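Local structure of sulfur oxygenase/reductase (Halothiobacillus neapolitanus, 6QPA) at residues M199-V204 with P250-V255; G163-M168 with N284-H289. The protein probably catalyses the oxygen-dependent conversion of elemental sulfur to more oxidised and more reduced sulfur species, with a mononuclear iron site in each subunit. All blocks are in the same frame, centred on the assembly; numbering follows the deposited sequence.

Interaction 1. Residues M199-V204 with P250-V255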
ATOM      1  N   MET A 199      22.585 -39.082  44.874  1.00 28.40           N
ATOM      2  CA  MET A 199      21.893 -40.291  44.435  1.00 26.39           C
ATOM      3  C   MET A 199      22.868 -41.182  43.691  1.00 33.25           C
ATOM      4  O   MET A 199      23.527 -40.724  42.748  1.00 29.38           O
ATOM      5  CB  MET A 199      20.717 -39.941  43.533  1.00 24.47           C
ATOM      6  CG  MET A 199      19.669 -39.077  44.190  1.00 42.70           C
ATOM      7  SD  MET A 199      18.243 -38.741  43.106  1.00 39.22           S
ATOM      8  CE  MET A 199      19.008 -37.697  41.884  1.00 25.61           C
ATOM      9  N   LYS A 200      22.888 -42.465  44.058  1.00 29.95           N
ATOM     10  CA  LYS A 200      23.817 -43.455  43.509  1.00 25.84           C
ATOM     11  C   LYS A 200      23.019 -44.491  42.729  1.00 28.05           C
ATOM     12  O   LYS A 200      22.128 -45.130  43.291  1.00 33.06           O
ATOM     13  CB  LYS A 200      24.588 -44.145  44.638  1.00 25.47           C
ATOM     14  CG  LYS A 200      25.636 -45.169  44.177  1.00 29.77           C
ATOM     15  CD  LYS A 200      26.152 -45.946  45.365  1.00 28.30           C
ATOM     16  CE  LYS A 200      27.230 -46.951  44.973  1.00 29.40           C
ATOM     17  NZ  LYS A 200      27.501 -47.787  46.184  1.00 33.62           N
ATOM     18  N   GLN A 201      23.339 -44.668  41.452  1.00 27.77           N
ATOM     19  CA  GLN A 201      22.644 -45.669  40.650  1.00 26.32           C
ATOM     20  C   GLN A 201      23.101 -47.069  41.050  1.00 34.37           C
ATOM     21  O   GLN A 201      24.300 -47.345  41.068  1.00 30.88           O
ATOM     22  CB  GLN A 201      22.903 -45.444  39.159  1.00 25.14           C
ATOM     23  CG  GLN A 201      22.234 -46.545  38.318  1.00 37.84           C
ATOM     24  CD  GLN A 201      22.586 -46.539  36.837  1.00 33.94           C
ATOM     25  OE1 GLN A 201      22.673 -47.604  36.228  1.00 34.12           O
ATOM     26  NE2 GLN A 201      22.788 -45.345  36.250  1.00 28.36           N
ATOM     27  N   PHE A 202      22.150 -47.960  41.373  1.00 37.36           N
ATOM     28  CA  PHE A 202      22.493 -49.337  41.715  1.00 32.51           C
ATOM     29  C   PHE A 202      21.737 -50.365  40.880  1.00 35.95           C
ATOM     30  O   PHE A 202      21.894 -51.558  41.124  1.00 35.34           O
ATOM     31  CB  PHE A 202      22.273 -49.617  43.222  1.00 33.37           C
ATOM     32  CG  PHE A 202      20.817 -49.582  43.658  1.00 35.25           C
ATOM     33  CD1 PHE A 202      20.200 -48.383  44.009  1.00 30.84           C
ATOM     34  CD2 PHE A 202      20.072 -50.748  43.717  1.00 32.92           C
ATOM     35  CE1 PHE A 202      18.862 -48.349  44.407  1.00 32.38           C
ATOM     36  CE2 PHE A 202      18.729 -50.730  44.115  1.00 34.55           C
ATOM     37  CZ  PHE A 202      18.119 -49.522  44.454  1.00 33.35           C
ATOM     38  N   GLY A 203      20.945 -49.948  39.901  1.00 32.15           N
ATOM     39  CA  GLY A 203      20.256 -50.894  39.042  1.00 31.95           C
ATOM     40  C   GLY A 203      19.310 -50.155  38.119  1.00 33.53           C
ATOM     41  O   GLY A 203      19.163 -48.928  38.201  1.00 29.80           O
ATOM     42  N   VAL A 204      18.670 -50.925  37.227  1.00 29.98           N
ATOM     43  CA  VAL A 204      17.748 -50.377  36.226  1.00 33.06           C
ATOM     44  C   VAL A 204      16.500 -51.244  36.152  1.00 32.84           C
ATOM     45  O   VAL A 204      16.581 -52.472  36.243  1.00 31.08           O
ATOM     46  CB  VAL A 204      18.395 -50.276  34.829  1.00 28.69           C
ATOM     47  CG1 VAL A 204      17.397 -49.685  33.815  1.00 26.15           C
ATOM     48  CG2 VAL A 204      19.651 -49.394  34.886  1.00 35.69           C
ATOM     49  N   PRO A 250      31.393 -47.360  34.944  1.00 35.13           N
ATOM     50  CA  PRO A 250      31.687 -46.784  36.265  1.00 37.79           C
ATOM     51  C   PRO A 250      30.422 -46.298  36.972  1.00 37.03           C
ATOM     52  O   PRO A 250      29.473 -45.913  36.307  1.00 30.31           O
ATOM     53  CB  PRO A 250      32.608 -45.595  35.940  1.00 37.08           C
ATOM     54  CG  PRO A 250      33.204 -45.924  34.623  1.00 40.18           C
ATOM     55  CD  PRO A 250      32.140 -46.681  33.872  1.00 34.41           C
ATOM     56  N   THR A 251      30.417 -46.361  38.298  1.00 37.47           N
ATOM     57  CA  THR A 251      29.243 -45.999  39.072  1.00 30.78           C
ATOM     58  C   THR A 251      28.790 -44.589  38.760  1.00 32.75           C
ATOM     59  O   THR A 251      29.583 -43.636  38.811  1.00 27.92           O
ATOM     60  CB  THR A 251      29.549 -46.113  40.560  1.00 33.96           C
ATOM     61  OG1 THR A 251      30.024 -47.435  40.849  1.00 36.30           O
ATOM     62  CG2 THR A 251      28.311 -45.802  41.368  1.00 30.39           C
ATOM     63  N   GLN A 252      27.502 -44.449  38.468  1.00 31.08           N
ATOM     64  CA  GLN A 252      26.930 -43.132  38.233  1.00 29.98           C
ATOM     65  C   GLN A 252      26.372 -42.567  39.523  1.00 31.59           C
ATOM     66  O   GLN A 252      25.627 -43.248  40.236  1.00 30.67           O
ATOM     67  CB  GLN A 252      25.816 -43.178  37.188  1.00 34.80           C
ATOM     68  CG  GLN A 252      25.131 -41.832  37.022  1.00 30.81           C
ATOM     69  CD  GLN A 252      23.983 -41.910  36.055  1.00 33.88           C
ATOM     70  OE1 GLN A 252      23.057 -42.683  36.261  1.00 30.93           O
ATOM     71  NE2 GLN A 252      24.045 -41.129  34.983  1.00 32.80           N
ATOM     72  N   TYR A 253      26.718 -41.319  39.812  1.00 30.52           N
ATOM     73  CA  TYR A 253      26.067 -40.546  40.858  1.00 29.77           C
ATOM     74  C   TYR A 253      25.388 -39.344  40.235  1.00 31.31           C
ATOM     75  O   TYR A 253      25.996 -38.647  39.412  1.00 30.27           O
ATOM     76  CB  TYR A 253      27.070 -40.068  41.912  1.00 29.84           C
ATOM     77  CG  TYR A 253      27.591 -41.150  42.848  1.00 25.33           C
ATOM     78  CD1 TYR A 253      28.621 -41.990  42.469  1.00 26.71           C
ATOM     79  CD2 TYR A 253      27.072 -41.289  44.133  1.00 26.43           C
ATOM     80  CE1 TYR A 253      29.112 -42.971  43.341  1.00 31.08           C
ATOM     81  CE2 TYR A 253      27.555 -42.262  45.019  1.00 28.61           C
ATOM     82  CZ  TYR A 253      28.570 -43.099  44.615  1.00 34.23           C
ATOM     83  OH  TYR A 253      29.057 -44.039  45.500  1.00 33.17           O
ATOM     84  N   LEU A 254      24.142 -39.091  40.637  1.00 29.72           N
ATOM     85  CA  LEU A 254      23.430 -37.872  40.278  1.00 24.24           C
ATOM     86  C   LEU A 254      23.381 -36.968  41.493  1.00 33.74           C
ATOM     87  O   LEU A 254      22.862 -37.365  42.542  1.00 33.24           O
ATOM     88  CB  LEU A 254      22.016 -38.165  39.800  1.00 22.87           C
ATOM     89  CG  LEU A 254      22.008 -39.005  38.538  1.00 25.94           C
ATOM     90  CD1 LEU A 254      20.572 -39.163  38.028  1.00 23.09           C
ATOM     91  CD2 LEU A 254      22.886 -38.316  37.510  1.00 21.96           C
ATOM     92  N   VAL A 255      23.906 -35.756  41.350  1.00 31.45           N
ATOM     93  CA  VAL A 255      23.898 -34.782  42.431  1.00 32.21           C
ATOM     94  C   VAL A 255      22.744 -33.816  42.177  1.00 26.71           C
ATOM     95  O   VAL A 255      22.801 -32.982  41.270  1.00 27.72           O
ATOM     96  CB  VAL A 255      25.249 -34.066  42.538  1.00 31.47           C
ATOM     97  CG1 VAL A 255      25.171 -32.940  43.577  1.00 28.28           C
ATOM     98  CG2 VAL A 255      26.347 -35.086  42.899  1.00 27.78           C
TER
HETATM   99  O   HOH W   1      25.791 -46.891  38.575  1.00 26.54           O

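Interaction 2. Residues G163-M168 with N284-H289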
ATOM      1  N   GLY A 163      23.655 -32.918  38.567  1.00 29.19           N
ATOM      2  CA  GLY A 163      25.026 -33.100  38.138  1.00 26.82           C
ATOM      3  C   GLY A 163      25.357 -34.567  37.936  1.00 27.41           C
ATOM      4  O   GLY A 163      25.280 -35.364  38.870  1.00 27.17           O
ATOM      5  N   ASP A 164      25.719 -34.919  36.698  1.00 26.47           N
ATOM      6  CA  ASP A 164      26.026 -36.291  36.324  1.00 27.96           C
ATOM      7  C   ASP A 164      27.512 -36.576  36.570  1.00 30.22           C
ATOM      8  O   ASP A 164      28.387 -35.916  35.998  1.00 29.90           O
ATOM      9  CB  ASP A 164      25.655 -36.518  34.857  1.00 28.44           C
ATOM     10  CG  ASP A 164      25.563 -37.992  34.503  1.00 38.36           C
ATOM     11  OD1 ASP A 164      26.103 -38.811  35.262  1.00 34.21           O
ATOM     12  OD2 ASP A 164      24.933 -38.345  33.487  1.00 37.28           O
ATOM     13  N   HIS A 165      27.799 -37.567  37.406  1.00 28.11           N
ATOM     14  CA  HIS A 165      29.167 -37.943  37.730  1.00 28.43           C
ATOM     15  C   HIS A 165      29.334 -39.440  37.525  1.00 35.61           C
ATOM     16  O   HIS A 165      28.516 -40.226  38.018  1.00 33.57           O
ATOM     17  CB  HIS A 165      29.518 -37.609  39.182  1.00 28.15           C
ATOM     18  CG  HIS A 165      29.322 -36.175  39.556  1.00 30.38           C
ATOM     19  ND1 HIS A 165      28.076 -35.604  39.714  1.00 30.67           N
ATOM     20  CD2 HIS A 165      30.223 -35.199  39.831  1.00 28.69           C
ATOM     21  CE1 HIS A 165      28.216 -34.333  40.052  1.00 30.62           C
ATOM     22  NE2 HIS A 165      29.508 -34.062  40.136  1.00 31.12           N
ATOM     23  N   TRP A 166      30.386 -39.836  36.809  1.00 33.85           N
ATOM     24  CA  TRP A 166      30.823 -41.228  36.780  1.00 29.66           C
ATOM     25  C   TRP A 166      32.096 -41.332  37.606  1.00 28.14           C
ATOM     26  O   TRP A 166      33.087 -40.662  37.299  1.00 29.14           O
ATOM     27  CB  TRP A 166      31.082 -41.732  35.363  1.00 30.14           C
ATOM     28  CG  TRP A 166      29.911 -41.750  34.435  1.00 32.92           C
ATOM     29  CD1 TRP A 166      28.686 -41.148  34.612  1.00 33.30           C
ATOM     30  CD2 TRP A 166      29.856 -42.398  33.156  1.00 34.91           C
ATOM     31  NE1 TRP A 166      27.885 -41.389  33.522  1.00 29.38           N
ATOM     32  CE2 TRP A 166      28.574 -42.154  32.617  1.00 31.85           C
ATOM     33  CE3 TRP A 166      30.765 -43.167  32.421  1.00 37.01           C
ATOM     34  CZ2 TRP A 166      28.178 -42.650  31.375  1.00 31.55           C
ATOM     35  CZ3 TRP A 166      30.373 -43.660  31.190  1.00 38.60           C
ATOM     36  CH2 TRP A 166      29.094 -43.390  30.673  1.00 35.88           C
ATOM     37  N   VAL A 167      32.076 -42.196  38.626  1.00 33.29           N
ATOM     38  CA  VAL A 167      33.121 -42.257  39.639  1.00 29.54           C
ATOM     39  C   VAL A 167      34.064 -43.413  39.336  1.00 34.27           C
ATOM     40  O   VAL A 167      33.617 -44.497  38.928  1.00 31.10           O
ATOM     41  CB  VAL A 167      32.498 -42.378  41.049  1.00 31.72           C
ATOM     42  CG1 VAL A 167      33.571 -42.694  42.109  1.00 29.21           C
ATOM     43  CG2 VAL A 167      31.775 -41.067  41.399  1.00 31.87           C
ATOM     44  N   MET A 168      35.376 -43.165  39.499  1.00 27.37           N
ATOM     45  CA  MET A 168      36.386 -44.202  39.293  1.00 25.86           C
ATOM     46  C   MET A 168      36.146 -45.380  40.220  1.00 32.75           C
ATOM     47  O   MET A 168      35.799 -45.213  41.391  1.00 30.86           O
ATOM     48  CB  MET A 168      37.794 -43.661  39.531  1.00 29.17           C
ATOM     49  CG  MET A 168      38.124 -42.478  38.620  1.00 32.81           C
ATOM     50  SD  MET A 168      39.570 -41.555  39.191  1.00 38.85           S
ATOM     51  CE  MET A 168      40.888 -42.748  38.880  1.00 40.44           C
ATOM     52  N   ASN A 284      39.532 -31.794  45.405  1.00 35.08           N
ATOM     53  CA  ASN A 284      40.097 -32.987  46.026  1.00 37.11           C
ATOM     54  C   ASN A 284      39.048 -34.034  46.382  1.00 40.28           C
ATOM     55  O   ASN A 284      39.334 -35.235  46.330  1.00 39.82           O
ATOM     56  CB  ASN A 284      40.896 -32.580  47.257  1.00 31.31           C
ATOM     57  CG  ASN A 284      42.069 -31.706  46.896  1.00 37.89           C
ATOM     58  OD1 ASN A 284      42.762 -31.969  45.911  1.00 45.83           O
ATOM     59  ND2 ASN A 284      42.293 -30.658  47.666  1.00 43.59           N
ATOM     60  N   GLY A 285      37.843 -33.610  46.721  1.00 36.26           N
ATOM     61  CA  GLY A 285      36.828 -34.530  47.166  1.00 37.76           C
ATOM     62  C   GLY A 285      35.907 -35.021  46.067  1.00 33.92           C
ATOM     63  O   GLY A 285      35.271 -36.060  46.245  1.00 36.71           O
ATOM     64  N   VAL A 286      35.817 -34.308  44.941  1.00 32.79           N
ATOM     65  CA  VAL A 286      34.896 -34.703  43.875  1.00 35.67           C
ATOM     66  C   VAL A 286      35.657 -34.909  42.566  1.00 36.29           C
ATOM     67  O   VAL A 286      35.689 -36.020  42.031  1.00 32.03           O
ATOM     68  CB  VAL A 286      33.756 -33.683  43.692  1.00 34.92           C
ATOM     69  CG1 VAL A 286      32.886 -34.065  42.474  1.00 25.53           C
ATOM     70  CG2 VAL A 286      32.905 -33.597  44.953  1.00 33.37           C
ATOM     71  N   LEU A 287      36.285 -33.852  42.045  1.00 34.82           N
ATOM     72  CA  LEU A 287      36.881 -33.942  40.713  1.00 28.95           C
ATOM     73  C   LEU A 287      37.958 -35.019  40.627  1.00 35.77           C
ATOM     74  O   LEU A 287      38.136 -35.630  39.566  1.00 36.71           O
ATOM     75  CB  LEU A 287      37.456 -32.586  40.288  1.00 34.65           C
ATOM     76  CG  LEU A 287      36.456 -31.430  40.047  1.00 34.42           C
ATOM     77  CD1 LEU A 287      37.143 -30.204  39.470  1.00 34.54           C
ATOM     78  CD2 LEU A 287      35.326 -31.858  39.140  1.00 28.22           C
ATOM     79  N   ALA A 288      38.705 -35.236  41.713  1.00 30.27           N
ATOM     80  CA  ALA A 288      39.784 -36.209  41.742  1.00 32.24           C
ATOM     81  C   ALA A 288      39.303 -37.647  41.604  1.00 32.35           C
ATOM     82  O   ALA A 288      40.131 -38.527  41.365  1.00 32.70           O
ATOM     83  CB  ALA A 288      40.585 -36.072  43.046  1.00 33.14           C
ATOM     84  N   HIS A 289      38.001 -37.913  41.735  1.00 31.47           N
ATOM     85  CA  HIS A 289      37.518 -39.287  41.768  1.00 33.14           C
ATOM     86  C   HIS A 289      36.665 -39.656  40.569  1.00 31.07           C
ATOM     87  O   HIS A 289      36.038 -40.721  40.574  1.00 34.39           O
ATOM     88  CB  HIS A 289      36.748 -39.515  43.062  1.00 33.76           C
ATOM     89  CG  HIS A 289      37.548 -39.172  44.276  1.00 37.18           C
ATOM     90  ND1 HIS A 289      38.767 -39.763  44.545  1.00 39.84           N
ATOM     91  CD2 HIS A 289      37.310 -38.316  45.296  1.00 36.46           C
ATOM     92  CE1 HIS A 289      39.248 -39.278  45.675  1.00 37.29           C
ATOM     93  NE2 HIS A 289      38.387 -38.394  46.148  1.00 36.40           N
TER

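Interaction 1. Residues M199-V204 with P250-V255
Met199 pairs with Leu254, and Lys200 with Tyr253, where strands 193-204 and 251-259 run antiparallel in a curled beta sheet. The arrangement is consistent with the dimeric alpha/beta-barrel clan of the protein. Met199 and Leu254 form a hydrogen-bonded pair. Met199 N reaches Leu254 O at 2.9 Å, and Leu254 N returns a bond to Met199 O at 2.7 Å. Gln201 N then donates to Gln252 O almost straight, at 172°. The strands begin to part here. In place of a direct return bond, a water spans the gap, donating to Gln201 O and accepting from Gln252 N.

Apolar contacts lie on both faces of the sheet. Met199 CE rests against Leu254 CB at 3.7 Å. Beside Phe119 and Ile10, Leu254 continues this buried layer. On the other face, the Lys200 chain turns away from its own N (chi1 -178°) and runs extended alongside Tyr253. This puts CG over the phenol ring as a CH-pi contact, 3.9 Å from the centroid. Tyr253 OH is bonded to Glu176 on helix 172-189.

The direct side-chain hydrogen bond across the strands joins the two glutamines. Gln201 OE1 accepts from Gln248 N, and Gln252 NE2 binds Asp164 OD1. The amide planes stand 67° apart, and the bond from Gln201 NE2 to Gln252 OE1 is short, 2.7 Å, but bent and weak.

Interaction 2. Residues G163-M168 with N284-H289
Met168 meets His289 where the end of strand 159-167 reaches the turn after helix 276-287. The tight part gathers round one carbonyl oxygen. Met168 N donates to His289 O at 2.8 Å with an angle of 168°, from a position tilted 23° out of the carbonyl plane. Val167 CA adds a CA-H...O contact to His289 O at 3.4 Å, and Val167 CG1 approaches the same oxygen at 3.5 Å. The Met168 side chain starts beside its own backbone N (chi1 -58°). This brings CG to 3.4 Å from His289 O. The chain then bends at its end, and SD lies 3.8 Å from Ala288 O. Shortening Met168 to an alanine would probably open a gap where CG and SD lie against the carbonyls of His289 and Ala288. The turn itself is closed by a bond from His289 N to Val286 O.

The other part is looser. The side chains of His165 and Val286 cross at about a right angle, and His165 CD2 touches Val286 CG1 at 3.9 Å. A weak bond from His165 ND1 to Gly163 O helps orient the imidazole.

Phe175 of helix 172-189 packs against His165, Val167 and Val286, and His289 ND1 is bonded to His171 just ahead of that helix. Asn234 of a second subunit binds Leu287 O. Strand 290-305 starts directly after His289 and runs antiparallel beside strand 159-167.

How the interactions relate
Interactions 1 and 2 have centres 12 Å apart and share one sheet. Strand 251-259 lies between strands 193-204 and 159-167. It links the two contacts through probable backbone bonds, from Tyr253 N to His165 O and from Gly163 N to Val255 O, each 2.8 Å. Side chains also meet, with Tyr253 CD1 3.5 Å from Val167 CG2. Helix 172-189 contacts both sites. Interaction 1 is the nearer to the metal: the Gln201 side chain is about 10 Å from that of the iron ligand Glu116 and about 14 Å from the iron. Interaction 2 lies further out, away from the iron site, and faces a second subunit.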